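Local coordinates for alanine glyoxylate transaminase (Thermococcus litoralis, PDB 2ZC0), which probably catalyses the pyridoxal-phosphate-dependent transfer of an amino group from alanine to glyoxylate, at residues A[176-181]-A[198-203]. Numbering follows the deposited sequence.
Sequences KLIYTI and KALLEI
I178 and L200 mark the closest approach of two backbones that otherwise keep well apart, their CA atoms 9.7 Å from each other. Segment 176-181 covers most of strand 175-180 and ends in loop at I181; segment 198-203 is part of helix 194-207, where the amides of E202 and I203 bond back to the carbonyls of K198 and A199. At this spacing the two segments meet through side chains, and L200 is the helix residue that spans I178 and T180, both of which have CB directed toward the helix.

The leucine divides its two methyls between these partners. CD1 meets the end of the isoleucine, 4.1 Å from I178 CD1, and CD2 lies 4.2 Å from T180 CG2. With CG anti to the backbone N (chi1 170°), L200 extends from the helix to meet the strand, while the extended I178 chain (chi2 178°) carries its terminal methyl out from the strand, and the two side chains pass in opposite directions. T180 offers its methyl here, while its hydroxyl OG1 is taken up by a hydrogen bond to E128 OE2; the three touching residues are all buried.

This is helix-on-sheet packing within the beta-alpha-beta unit formed by strand 175-180, helix 194-207 and strand 210-214; its two strands lie side by side and parallel in the large mixed sheet of the aminotransferase fold. Y179, whose side chain leaves the opposite face of the strand, and I181 just beyond its end touch the PMP cofactor. On the helix side, L200 also packs on I211 of strand 210-214 and on L161 of the adjoining helix 158-170, which I203 touches at V158 and I165.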
# COMPACT_ATOMS: atom_id res chain seq x y z
N LYS A 176 6.50 -2.60 -15.64
CA LYS A 176 5.54 -3.36 -16.43
C LYS A 176 4.83 -2.52 -17.47
O LYS A 176 4.37 -3.05 -18.48
CB LYS A 176 4.49 -4.02 -15.53
CG LYS A 176 3.29 -3.15 -15.25
CD LYS A 176 2.19 -3.86 -14.45
CE LYS A 176 2.57 -4.03 -12.98
NZ LYS A 176 1.39 -4.44 -12.18
N LEU A 177 4.73 -1.22 -17.23
CA LEU A 177 4.03 -0.36 -18.16
C LEU A 177 4.90 0.72 -18.77
O LEU A 177 5.90 1.15 -18.19
CB LEU A 177 2.84 0.34 -17.47
CG LEU A 177 1.86 -0.45 -16.61
CD1 LEU A 177 0.94 0.52 -15.84
CD2 LEU A 177 1.04 -1.38 -17.49
N ILE A 178 4.48 1.15 -19.95
CA ILE A 178 5.14 2.21 -20.68
C ILE A 178 3.99 3.09 -21.14
O ILE A 178 3.09 2.62 -21.80
CB ILE A 178 5.86 1.69 -21.94
CG1 ILE A 178 7.10 0.90 -21.55
CG2 ILE A 178 6.20 2.88 -22.84
CD1 ILE A 178 7.83 0.33 -22.76
N TYR A 179 4.02 4.36 -20.72
CA TYR A 179 3.02 5.35 -21.09
C TYR A 179 3.67 6.20 -22.18
O TYR A 179 4.78 6.73 -21.99
CB TYR A 179 2.66 6.22 -19.89
CG TYR A 179 1.87 7.48 -20.20
CD1 TYR A 179 2.46 8.74 -20.09
CD2 TYR A 179 0.53 7.42 -20.60
CE1 TYR A 179 1.74 9.90 -20.38
CE2 TYR A 179 -0.20 8.59 -20.89
CZ TYR A 179 0.43 9.83 -20.78
OH TYR A 179 -0.25 10.99 -21.07
N THR A 180 2.97 6.34 -23.31
CA THR A 180 3.48 7.12 -24.43
C THR A 180 2.38 7.92 -25.14
O THR A 180 1.22 7.52 -25.18
CB THR A 180 4.18 6.20 -25.47
OG1 THR A 180 4.51 6.95 -26.65
CG2 THR A 180 3.26 5.05 -25.86
N ILE A 181 2.78 9.08 -25.67
CA ILE A 181 1.89 9.98 -26.41
C ILE A 181 2.57 10.09 -27.79
O ILE A 181 3.25 11.08 -28.08
CB ILE A 181 1.86 11.38 -25.76
CG1 ILE A 181 1.66 11.23 -24.24
CG2 ILE A 181 0.76 12.23 -26.39
CD1 ILE A 181 1.82 12.53 -23.44
N LYS A 198 7.05 0.71 -34.47
CA LYS A 198 7.18 -0.73 -34.63
C LYS A 198 8.27 -1.27 -33.71
O LYS A 198 8.16 -2.38 -33.19
CB LYS A 198 7.48 -1.11 -36.08
CG LYS A 198 6.31 -0.94 -37.05
CD LYS A 198 5.06 -1.80 -36.69
CE LYS A 198 5.31 -3.33 -36.69
NZ LYS A 198 5.70 -3.91 -35.36
N ALA A 199 9.31 -0.47 -33.52
CA ALA A 199 10.42 -0.86 -32.66
C ALA A 199 9.95 -0.90 -31.20
O ALA A 199 10.37 -1.76 -30.43
CB ALA A 199 11.57 0.13 -32.81
N LEU A 200 9.07 0.03 -30.84
CA LEU A 200 8.51 0.08 -29.48
C LEU A 200 7.69 -1.19 -29.27
O LEU A 200 7.84 -1.87 -28.25
CB LEU A 200 7.64 1.34 -29.31
CG LEU A 200 6.76 1.45 -28.05
CD1 LEU A 200 7.60 1.23 -26.80
CD2 LEU A 200 6.09 2.82 -28.02
N LEU A 201 6.84 -1.52 -30.23
CA LEU A 201 6.04 -2.73 -30.13
C LEU A 201 6.94 -3.97 -29.99
O LEU A 201 6.61 -4.88 -29.24
CB LEU A 201 5.14 -2.87 -31.36
CG LEU A 201 3.99 -1.86 -31.40
CD1 LEU A 201 3.22 -2.01 -32.70
CD2 LEU A 201 3.06 -2.09 -30.22
N GLU A 202 8.07 -4.00 -30.69
CA GLU A 202 8.96 -5.15 -30.58
C GLU A 202 9.52 -5.26 -29.16
O GLU A 202 9.53 -6.33 -28.56
CB GLU A 202 10.12 -5.04 -31.58
CG GLU A 202 9.75 -5.30 -33.04
CD GLU A 202 10.89 -4.93 -33.99
OE1 GLU A 202 12.04 -5.34 -33.72
OE2 GLU A 202 10.63 -4.24 -35.01
N ILE A 203 9.99 -4.13 -28.62
CA ILE A 203 10.55 -4.10 -27.28
C ILE A 203 9.53 -4.52 -26.22
O ILE A 203 9.86 -5.26 -25.28
CB ILE A 203 11.09 -2.70 -26.96
CG1 ILE A 203 12.30 -2.44 -27.87
CG2 ILE A 203 11.45 -2.58 -25.48
CD1 ILE A 203 12.97 -1.10 -27.64